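Side-chain contacts in Pab-dependent poly(a)-specific ribonuclease subunit PAN2 (Neurospora crassa, PDB 4CZW), which acts as the catalytic exonuclease subunit of the PAN2-PAN3 complex and probably shortens the poly(A) tails of messenger RNA: residues E352-S355 and K356-R360; R370-S373 and K374-L378; Q223-F227 and S228-K232; F380-A383 and W384-V388. All coordinates share one frame; numbering follows the deposited sequence.

Contact 1: residues E352-S355 and K356-R360; sequences EPES and KDQDR
From Glu352 to Arg360 the backbone makes an irregular turn without helix or strand, the runs 352-355 and 356-360 heading 137° apart, so that the two end side chains face each other across the mouth of the loop. Glu352 reaches over with an extended chain and sets OE1 3.1 Å from NE of Arg360, a salt bridge to the inner nitrogen of the guanidinium. The two side chains cross at about a right angle, and their carboxylate and guanidinium planes stand 42° apart, so this is an oblique, single-oxygen approach. Arg360 gets there by a kink in its chain at chi3 (56°), which also swings NH1 to within 3.5 Å of OD2 of Asp357. One guanidinium thus serves two carboxylates, while Tyr38 OH hydrogen-bonds to both Glu352 OE2 and Arg360 NH2 and ties the pair to a separate part of the chain. Away from this cluster contacts are thin: Ser355 O lies 4.1 Å from CG of Gln358 on an exposed bend. A methionine in place of Arg360 would probably leave Glu352 and Asp357 without their shared positive partner, and the Glu352 carboxylate held mainly through its bond to Tyr38. The arrangement is a surface salt-bridge network of Glu352, Asp357 and Arg360, closing the loop that joins strands 339-347 and 361-365 of the pseudo-UCH domain.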
loop_
_atom_site.group_PDB
_atom_site.type_symbol
_atom_site.label_atom_id
_atom_site.label_comp_id
_atom_site.label_asym_id
_atom_site.label_seq_id
_atom_site.Cartn_x
_atom_site.Cartn_y
_atom_site.Cartn_z
ATOM N N GLU A 352 6.925 -8.534 -12.925
ATOM C CA GLU A 352 7.459 -7.926 -14.139
ATOM C C GLU A 352 7.391 -8.908 -15.303
ATOM O O GLU A 352 7.321 -10.118 -15.085
ATOM C CB GLU A 352 8.902 -7.467 -13.915
ATOM C CG GLU A 352 9.044 -6.294 -12.964
ATOM C CD GLU A 352 10.488 -5.884 -12.762
ATOM O OE1 GLU A 352 11.387 -6.618 -13.224
ATOM O OE2 GLU A 352 10.725 -4.825 -12.144
ATOM N N PRO A 353 7.392 -8.390 -16.544
ATOM C CA PRO A 353 7.465 -9.244 -17.735
ATOM C C PRO A 353 8.626 -10.233 -17.662
ATOM O O PRO A 353 9.724 -9.861 -17.248
ATOM C CB PRO A 353 7.670 -8.240 -18.869
ATOM C CG PRO A 353 6.978 -7.014 -18.392
ATOM C CD PRO A 353 7.196 -6.971 -16.901
ATOM N N GLU A 354 8.375 -11.478 -18.056
ATOM C CA GLU A 354 9.367 -12.541 -17.934
ATOM C C GLU A 354 10.599 -12.283 -18.793
ATOM O O GLU A 354 10.494 -12.053 -19.998
ATOM C CB GLU A 354 8.749 -13.891 -18.306
ATOM C CG GLU A 354 9.688 -15.071 -18.120
ATOM C CD GLU A 354 9.043 -16.393 -18.483
ATOM O OE1 GLU A 354 7.946 -16.376 -19.079
ATOM O OE2 GLU A 354 9.631 -17.449 -18.170
ATOM N N SER A 355 11.767 -12.325 -18.160
ATOM C CA SER A 355 13.032 -12.138 -18.857
ATOM C C SER A 355 13.991 -13.279 -18.534
ATOM O O SER A 355 13.631 -14.220 -17.827
ATOM C CB SER A 355 13.662 -10.794 -18.481
ATOM O OG SER A 355 13.890 -10.710 -17.084
ATOM N N LYS A 356 15.210 -13.193 -19.056
ATOM C CA LYS A 356 16.223 -14.207 -18.791
ATOM C C LYS A 356 16.729 -14.102 -17.357
ATOM O O LYS A 356 17.068 -15.106 -16.732
ATOM C CB LYS A 356 17.387 -14.078 -19.776
ATOM C CG LYS A 356 16.992 -14.296 -21.228
ATOM C CD LYS A 356 18.193 -14.186 -22.152
ATOM C CE LYS A 356 17.796 -14.425 -23.599
ATOM N NZ LYS A 356 18.964 -14.324 -24.518
ATOM N N ASP A 357 16.774 -12.878 -16.842
ATOM C CA ASP A 357 17.200 -12.641 -15.468
ATOM C C ASP A 357 16.029 -12.810 -14.504
ATOM O O ASP A 357 15.299 -11.859 -14.226
ATOM C CB ASP A 357 17.805 -11.242 -15.327
ATOM C CG ASP A 357 18.311 -10.962 -13.925
ATOM O OD1 ASP A 357 18.728 -11.920 -13.240
ATOM O OD2 ASP A 357 18.293 -9.785 -13.508
ATOM N N GLN A 358 15.855 -14.028 -14.002
ATOM C CA GLN A 358 14.768 -14.329 -13.079
ATOM C C GLN A 358 15.084 -13.851 -11.665
ATOM O O GLN A 358 14.186 -13.477 -10.911
ATOM C CB GLN A 358 14.472 -15.831 -13.069
ATOM C CG GLN A 358 13.936 -16.369 -14.385
ATOM C CD GLN A 358 13.673 -17.862 -14.340
ATOM O OE1 GLN A 358 14.201 -18.571 -13.482
ATOM N NE2 GLN A 358 12.852 -18.346 -15.264
ATOM N N ASP A 359 16.365 -13.866 -11.313
ATOM C CA ASP A 359 16.797 -13.442 -9.986
ATOM C C ASP A 359 16.939 -11.926 -9.902
ATOM O O ASP A 359 17.956 -11.362 -10.304
ATOM C CB ASP A 359 18.119 -14.116 -9.613
ATOM C CG ASP A 359 17.984 -15.618 -9.468
ATOM O OD1 ASP A 359 16.902 -16.082 -9.051
ATOM O OD2 ASP A 359 18.961 -16.337 -9.771
ATOM N N ARG A 360 15.905 -11.274 -9.378
ATOM C CA ARG A 360 15.906 -9.825 -9.224
ATOM C C ARG A 360 15.543 -9.438 -7.793
ATOM O O ARG A 360 14.634 -8.641 -7.566
ATOM C CB ARG A 360 14.933 -9.180 -10.211
ATOM C CG ARG A 360 15.211 -9.520 -11.667
ATOM C CD ARG A 360 14.247 -8.802 -12.597
ATOM N NE ARG A 360 14.277 -7.357 -12.393
ATOM C CZ ARG A 360 15.155 -6.540 -12.964
ATOM N NH1 ARG A 360 16.083 -7.026 -13.779
ATOM N NH2 ARG A 360 15.107 -5.238 -12.721
#

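Contact 2: residues R370-S373 and K374-L378; sequences RGIS and KVEAL
Ile372 is where the chain coming off strand 368-371 first meets the short helix 374-377. Its CG1 branch sits between the backbone N and the carbonyl carbon (chi1 58°) and then runs straight on, carrying CD1 to the methyl of the last helical residue, with Ile372 CD1 and Ala377 CB 3.7 Å apart. Nearer the backbone, Ile372 CB rests 4.0 Å from CG of Glu376, and these two side chains cross at about a right angle. Trp361, on the neighbouring strand 361-365, packs on both Ile372 and Ala377.

Next along the chain, Ser373 grips the helix start twice. Its OG accepts the amide of Glu376 in a nearly straight bond (OG to N 3.3 Å, 167° at the hydrogen), and its carbonyl O takes the amide of Ala377 at an O to N distance of 3.1 Å. The hydroxyl also lies 3.6 Å from Glu376 CB, alongside the stem of that side chain. Beyond CG the Glu376 chain bends (chi2 68°) and leads its buried carboxylate off to hydrogen bonds with Ser4 and Tyr13. Lys374, pointing the other way, forms a salt bridge with Glu290. Two amides of the first turn are thereby satisfied by one residue: Ser373 is a classic serine N-cap, at the start of the one-turn helix 374-377 that follows strand 368-371.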
loop_
_atom_site.group_PDB
_atom_site.type_symbol
_atom_site.label_atom_id
_atom_site.label_comp_id
_atom_site.label_asym_id
_atom_site.label_seq_id
_atom_site.Cartn_x
_atom_site.Cartn_y
_atom_site.Cartn_z
ATOM N N ARG A 370 18.099 -1.564 -2.054
ATOM C CA ARG A 370 19.332 -2.071 -2.641
ATOM C C ARG A 370 19.108 -3.426 -3.301
ATOM O O ARG A 370 18.328 -4.241 -2.805
ATOM C CB ARG A 370 20.416 -2.180 -1.570
ATOM C CG ARG A 370 21.760 -1.599 -1.964
ATOM C CD ARG A 370 22.622 -1.372 -0.733
ATOM N NE ARG A 370 22.812 0.047 -0.447
ATOM C CZ ARG A 370 21.924 0.811 0.182
ATOM N NH1 ARG A 370 20.772 0.296 0.590
ATOM N NH2 ARG A 370 22.185 2.093 0.398
ATOM N N GLY A 371 19.788 -3.662 -4.419
ATOM C CA GLY A 371 19.712 -4.945 -5.095
ATOM C C GLY A 371 20.622 -5.961 -4.434
ATOM O O GLY A 371 21.742 -5.636 -4.039
ATOM N N ILE A 372 20.139 -7.192 -4.304
ATOM C CA ILE A 372 20.915 -8.252 -3.669
ATOM C C ILE A 372 20.852 -9.547 -4.470
ATOM O O ILE A 372 20.006 -9.703 -5.352
ATOM C CB ILE A 372 20.427 -8.531 -2.233
ATOM C CG1 ILE A 372 18.942 -8.905 -2.238
ATOM C CG2 ILE A 372 20.679 -7.331 -1.334
ATOM C CD1 ILE A 372 18.383 -9.200 -0.864
ATOM N N SER A 373 21.752 -10.473 -4.156
ATOM C CA SER A 373 21.772 -11.777 -4.808
ATOM C C SER A 373 20.696 -12.686 -4.225
ATOM O O SER A 373 20.118 -12.386 -3.181
ATOM C CB SER A 373 23.148 -12.430 -4.660
ATOM O OG SER A 373 23.464 -12.647 -3.295
ATOM N N LYS A 374 20.428 -13.797 -4.906
ATOM C CA LYS A 374 19.456 -14.767 -4.418
ATOM C C LYS A 374 19.939 -15.389 -3.112
ATOM O O LYS A 374 19.148 -15.636 -2.201
ATOM C CB LYS A 374 19.207 -15.863 -5.455
ATOM C CG LYS A 374 18.100 -16.830 -5.063
ATOM C CD LYS A 374 18.345 -18.225 -5.617
ATOM C CE LYS A 374 18.402 -18.224 -7.133
ATOM N NZ LYS A 374 18.584 -19.598 -7.676
ATOM N N VAL A 375 21.243 -15.635 -3.036
ATOM C CA VAL A 375 21.859 -16.218 -1.850
ATOM C C VAL A 375 21.623 -15.350 -0.621
ATOM O O VAL A 375 21.149 -15.833 0.406
ATOM C CB VAL A 375 23.376 -16.416 -2.047
ATOM C CG1 VAL A 375 24.036 -16.818 -0.738
ATOM C CG2 VAL A 375 23.638 -17.454 -3.127
ATOM N N GLU A 376 21.951 -14.067 -0.739
ATOM C CA GLU A 376 21.766 -13.108 0.345
ATOM C C GLU A 376 20.304 -13.017 0.776
ATOM O O GLU A 376 20.002 -12.924 1.967
ATOM C CB GLU A 376 22.279 -11.728 -0.077
ATOM C CG GLU A 376 21.916 -10.596 0.872
ATOM C CD GLU A 376 22.609 -10.704 2.218
ATOM O OE1 GLU A 376 23.617 -11.435 2.318
ATOM O OE2 GLU A 376 22.144 -10.055 3.177
ATOM N N ALA A 377 19.402 -13.050 -0.199
ATOM C CA ALA A 377 17.972 -12.976 0.075
ATOM C C ALA A 377 17.471 -14.241 0.762
ATOM O O ALA A 377 16.475 -14.213 1.486
ATOM C CB ALA A 377 17.202 -12.735 -1.212
ATOM N N LEU A 378 18.166 -15.350 0.532
ATOM C CA LEU A 378 17.778 -16.631 1.112
ATOM C C LEU A 378 18.757 -17.072 2.196
ATOM O O LEU A 378 18.788 -18.241 2.578
ATOM C CB LEU A 378 17.677 -17.700 0.022
ATOM C CG LEU A 378 16.669 -17.413 -1.094
ATOM C CD1 LEU A 378 16.640 -18.549 -2.106
ATOM C CD2 LEU A 378 15.284 -17.166 -0.516
#

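Contact 3: residues Q223-F227 and S228-K232; sequences QRITF and SQVLK
Thr226 and Gln229 form a capping box at the start of helix 227-235, each side chain turned back to the backbone amide of the other. One half is firm: Thr226 N gives its hydrogen to Gln229 OE1 at 3.1 Å, almost straight at 170°. The reciprocal half is weak, with Gln229 N 3.3 Å from Thr226 OG1, a hydroxyl placed between its own backbone N and carbonyl carbon. Behind the box the helix opens normally, Thr226 O taking Val230 N at 3.2 Å and Phe227 O taking Leu231 N at 2.9 Å.

The inner side is closely packed. Phe227 CB heads away from the following turn, yet ring atom CE2 comes within 4.4 Å of Leu231 CD2, in an oblique approach. Both side chains rest on Leu269, and Leu231 also reaches Ile292 and Ile294, so this flank of the helix lies on the sheet. Val230, buried as well, is wedged among Leu208, Tyr210 and Trp287, and its CG2 is 4.2 Å from Ile225 CG2. Ser228 OG is hydrogen-bonded to Glu305.

On the solvent side the side-chain packing is looser. Arg224 ends in a poorly ordered chain leading outward, and the exposed Gln229 relies on its bond to Thr226 N. Gln229, with CG beside its backbone N and the chain extended beyond, lies back along the N-cap and crosses Ile225 at about a right angle. Its amide is turned so that Thr226 N approaches from above the carbonyl plane, 55° out of it.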
loop_
_atom_site.group_PDB
_atom_site.type_symbol
_atom_site.label_atom_id
_atom_site.label_comp_id
_atom_site.label_asym_id
_atom_site.label_seq_id
_atom_site.Cartn_x
_atom_site.Cartn_y
_atom_site.Cartn_z
ATOM N N GLN A 223 17.052 -34.184 12.401
ATOM C CA GLN A 223 18.024 -34.059 11.320
ATOM C C GLN A 223 17.338 -34.149 9.960
ATOM O O GLN A 223 16.358 -34.879 9.799
ATOM C CB GLN A 223 19.105 -35.138 11.446
ATOM C CG GLN A 223 20.236 -35.010 10.435
ATOM C CD GLN A 223 20.962 -33.681 10.534
ATOM O OE1 GLN A 223 21.168 -33.153 11.627
ATOM N NE2 GLN A 223 21.347 -33.131 9.389
ATOM N N ARG A 224 17.862 -33.397 8.993
ATOM C CA ARG A 224 17.320 -33.346 7.637
ATOM C C ARG A 224 15.854 -32.923 7.624
ATOM O O ARG A 224 15.035 -33.500 6.909
ATOM C CB ARG A 224 17.486 -34.697 6.935
ATOM C CG ARG A 224 18.930 -35.052 6.615
ATOM C CD ARG A 224 19.026 -36.349 5.827
ATOM N NE ARG A 224 20.396 -36.631 5.409
ATOM C CZ ARG A 224 20.758 -37.696 4.701
ATOM N NH1 ARG A 224 19.850 -38.587 4.329
ATOM N NH2 ARG A 224 22.029 -37.870 4.365
ATOM N N ILE A 225 15.533 -31.910 8.422
ATOM C CA ILE A 225 14.193 -31.340 8.440
ATOM C C ILE A 225 14.068 -30.298 7.333
ATOM O O ILE A 225 14.822 -29.325 7.303
ATOM C CB ILE A 225 13.868 -30.691 9.797
ATOM C CG1 ILE A 225 14.366 -31.572 10.945
ATOM C CG2 ILE A 225 12.374 -30.425 9.918
ATOM C CD1 ILE A 225 14.190 -30.948 12.313
ATOM N N THR A 226 13.122 -30.505 6.424
ATOM C CA THR A 226 12.972 -29.618 5.274
ATOM C C THR A 226 11.830 -28.624 5.461
ATOM O O THR A 226 10.980 -28.794 6.336
ATOM C CB THR A 226 12.730 -30.415 3.980
ATOM O OG1 THR A 226 11.469 -31.091 4.057
ATOM C CG2 THR A 226 13.836 -31.436 3.769
ATOM N N PHE A 227 11.821 -27.586 4.629
ATOM C CA PHE A 227 10.777 -26.569 4.668
ATOM C C PHE A 227 9.436 -27.145 4.230
ATOM O O PHE A 227 8.383 -26.738 4.721
ATOM C CB PHE A 227 11.158 -25.378 3.782
ATOM C CG PHE A 227 10.071 -24.347 3.650
ATOM C CD1 PHE A 227 9.853 -23.418 4.654
ATOM C CD2 PHE A 227 9.274 -24.301 2.516
ATOM C CE1 PHE A 227 8.856 -22.468 4.534
ATOM C CE2 PHE A 227 8.275 -23.354 2.392
ATOM C CZ PHE A 227 8.066 -22.436 3.401
ATOM N N SER A 228 9.484 -28.093 3.298
ATOM C CA SER A 228 8.281 -28.747 2.799
ATOM C C SER A 228 7.571 -29.509 3.913
ATOM O O SER A 228 6.341 -29.542 3.971
ATOM C CB SER A 228 8.626 -29.694 1.647
ATOM O OG SER A 228 9.201 -28.988 0.561
ATOM N N GLN A 229 8.356 -30.116 4.797
ATOM C CA GLN A 229 7.813 -30.856 5.931
ATOM C C GLN A 229 7.215 -29.916 6.972
ATOM O O GLN A 229 6.186 -30.218 7.577
ATOM C CB GLN A 229 8.899 -31.725 6.567
ATOM C CG GLN A 229 9.376 -32.869 5.687
ATOM C CD GLN A 229 10.640 -33.520 6.213
ATOM O OE1 GLN A 229 11.323 -32.968 7.076
ATOM N NE2 GLN A 229 10.958 -34.700 5.694
ATOM N N VAL A 230 7.869 -28.777 7.179
ATOM C CA VAL A 230 7.398 -27.781 8.134
ATOM C C VAL A 230 6.102 -27.138 7.642
ATOM O O VAL A 230 5.182 -26.890 8.424
ATOM C CB VAL A 230 8.466 -26.693 8.382
ATOM C CG1 VAL A 230 7.907 -25.566 9.234
ATOM C CG2 VAL A 230 9.693 -27.303 9.043
ATOM N N LEU A 231 6.034 -26.884 6.339
ATOM C CA LEU A 231 4.832 -26.330 5.725
ATOM C C LEU A 231 3.662 -27.305 5.831
ATOM O O LEU A 231 2.544 -26.912 6.170
ATOM C CB LEU A 231 5.093 -25.978 4.260
ATOM C CG LEU A 231 3.882 -25.514 3.449
ATOM C CD1 LEU A 231 3.237 -24.297 4.091
ATOM C CD2 LEU A 231 4.280 -25.216 2.014
ATOM N N LYS A 232 3.929 -28.573 5.535
ATOM C CA LYS A 232 2.913 -29.617 5.612
ATOM C C LYS A 232 2.373 -29.765 7.030
ATOM O O LYS A 232 1.168 -29.913 7.236
ATOM C CB LYS A 232 3.482 -30.951 5.126
ATOM C CG LYS A 232 2.577 -32.144 5.390
ATOM C CD LYS A 232 3.198 -33.437 4.888
ATOM C CE LYS A 232 2.327 -34.633 5.234
ATOM N NZ LYS A 232 0.945 -34.491 4.697
#

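Contact 4: residues F380-A383 and W384-V388; sequences FNAA and WKMPV
Phe380 and Pro387 fit ring on ring beside the turn: the proline ring lies over one face of the phenyl, its CD 3.9 Å from the Phe380 ring centroid and offset toward the rim, a CH-pi contact. Pro387 CB settles beside Phe380 CE1 at 3.8 Å, while Lys385 O sits at the ring's edge. The selenomethionine Met386 doubles back through bends in its chain and tucks its CE methyl into the hollow of the turn, 4.0 Å from Phe380 CB and also against the backbone of Asn381.

At the other end Asn381 lays CB over the five-membered ring of Trp384, 4.1 Å from its centroid. Lys385 CB lies over the same face. With CG anti to the backbone N (chi1 -165°), the amide, tilted 36° to the indole, turns OD1 to accept Ala383 N at 2.8 Å, an Asx turn, and gives ND2 to Ser4 O. Between the ends, Asn381 N and Lys385 O pair at 2.9 Å with the donor on a lone pair, and Lys385 N returns a bond to Asn381 O. Trp384 N gives a weak bond to the same oxygen; Trp384 and Lys385 both face Asn381, a classic beta bulge. A valine at Asn381 would probably leave Ala383 N and Ser4 O without their side-chain mates and the turn less firmly held. Polar groups of one asparagine thus set the bend, while its CB and the flanking apolar groups cover one face of each aromatic ring.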
loop_
_atom_site.group_PDB
_atom_site.type_symbol
_atom_site.label_atom_id
_atom_site.label_comp_id
_atom_site.label_asym_id
_atom_site.label_seq_id
_atom_site.Cartn_x
_atom_site.Cartn_y
_atom_site.Cartn_z
ATOM N N PHE A 380 19.942 -16.538 6.144
ATOM C CA PHE A 380 19.471 -16.037 7.429
ATOM C C PHE A 380 20.506 -16.274 8.526
ATOM O O PHE A 380 21.307 -17.204 8.451
ATOM C CB PHE A 380 18.136 -16.687 7.798
ATOM C CG PHE A 380 17.047 -16.436 6.794
ATOM C CD1 PHE A 380 16.398 -15.213 6.748
ATOM C CD2 PHE A 380 16.674 -17.421 5.891
ATOM C CE1 PHE A 380 15.396 -14.976 5.824
ATOM C CE2 PHE A 380 15.672 -17.189 4.966
ATOM C CZ PHE A 380 15.034 -15.965 4.932
ATOM N N ASN A 381 20.483 -15.417 9.541
ATOM C CA ASN A 381 21.467 -15.462 10.613
ATOM C C ASN A 381 20.786 -15.607 11.969
ATOM O O ASN A 381 19.921 -14.809 12.326
ATOM C CB ASN A 381 22.334 -14.200 10.581
ATOM C CG ASN A 381 23.596 -14.329 11.416
ATOM O OD1 ASN A 381 23.557 -14.777 12.562
ATOM N ND2 ASN A 381 24.725 -13.933 10.842
ATOM N N ALA A 382 21.190 -16.622 12.727
ATOM C CA ALA A 382 20.572 -16.917 14.018
ATOM C C ALA A 382 20.802 -15.811 15.045
ATOM O O ALA A 382 20.137 -15.766 16.079
ATOM C CB ALA A 382 21.095 -18.242 14.556
ATOM N N ALA A 383 21.744 -14.921 14.751
ATOM C CA ALA A 383 22.120 -13.868 15.685
ATOM C C ALA A 383 21.244 -12.625 15.551
ATOM O O ALA A 383 20.943 -11.967 16.547
ATOM C CB ALA A 383 23.578 -13.499 15.497
ATOM N N TRP A 384 20.830 -12.305 14.327
ATOM C CA TRP A 384 20.106 -11.058 14.095
ATOM C C TRP A 384 19.111 -11.090 12.930
ATOM O O TRP A 384 18.185 -10.278 12.888
ATOM C CB TRP A 384 21.105 -9.917 13.874
ATOM C CG TRP A 384 22.024 -10.117 12.704
ATOM C CD1 TRP A 384 23.229 -10.756 12.705
ATOM C CD2 TRP A 384 21.813 -9.662 11.361
ATOM N NE1 TRP A 384 23.780 -10.732 11.445
ATOM C CE2 TRP A 384 22.929 -10.067 10.602
ATOM C CE3 TRP A 384 20.786 -8.957 10.727
ATOM C CZ2 TRP A 384 23.048 -9.787 9.243
ATOM C CZ3 TRP A 384 20.906 -8.681 9.378
ATOM C CH2 TRP A 384 22.028 -9.096 8.650
ATOM N N LYS A 385 19.286 -12.013 11.988
ATOM C CA LYS A 385 18.424 -12.031 10.807
ATOM C C LYS A 385 17.525 -13.263 10.740
ATOM O O LYS A 385 17.981 -14.359 10.415
ATOM C CB LYS A 385 19.264 -11.941 9.531
ATOM C CG LYS A 385 18.439 -11.665 8.285
ATOM C CD LYS A 385 19.264 -11.766 7.019
ATOM C CE LYS A 385 18.397 -11.574 5.789
ATOM N NZ LYS A 385 19.146 -11.866 4.539
HETATM N N MSE A 386 16.240 -13.067 11.028
HETATM C CA MSE A 386 15.270 -14.157 11.016
HETATM C C MSE A 386 13.980 -13.770 10.292
HETATM O O MSE A 386 13.470 -12.664 10.468
HETATM C CB MSE A 386 14.954 -14.602 12.445
HETATM C CG MSE A 386 16.006 -15.513 13.058
HETATM SE SE MSE A 386 15.972 -17.293 12.261
HETATM C CE MSE A 386 17.827 -17.423 11.683
ATOM N N PRO A 387 13.446 -14.691 9.475
ATOM C CA PRO A 387 12.213 -14.456 8.717
ATOM C C PRO A 387 10.969 -14.494 9.601
ATOM O O PRO A 387 10.896 -15.297 10.531
ATOM C CB PRO A 387 12.201 -15.608 7.711
ATOM C CG PRO A 387 12.923 -16.702 8.409
ATOM C CD PRO A 387 13.998 -16.034 9.222
ATOM N N VAL A 388 10.002 -13.631 9.307
ATOM C CA VAL A 388 8.770 -13.570 10.081
ATOM C C VAL A 388 7.575 -13.998 9.237
ATOM O O VAL A 388 6.811 -14.881 9.626
ATOM C CB VAL A 388 8.521 -12.155 10.634
ATOM C CG1 VAL A 388 7.219 -12.111 11.416
ATOM C CG2 VAL A 388 9.684 -11.718 11.506
#

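How the contacts relate
Along the chain the order is contact 3, contact 1, contact 2, contact 4, all within the pseudo-UCH domain. Contacts 1, 2 and 4 lie close in sequence on or beside one mixed sheet: contact 1 precedes strand 361-365, contact 2 leaves strand 368-371, and contact 4 opens strand 385-394. The centres of contacts 1 and 2 are about 14 Å apart, as are those of 2 and 4. Asp359 touches Lys374, and Glu376 touches Lys385. Contact 3, about 18 Å from contact 4 between centres, sets helix 227-235 against strands of the same sheet. All lie away from the zinc and nuclease sites, in a domain thought to serve as a scaffold.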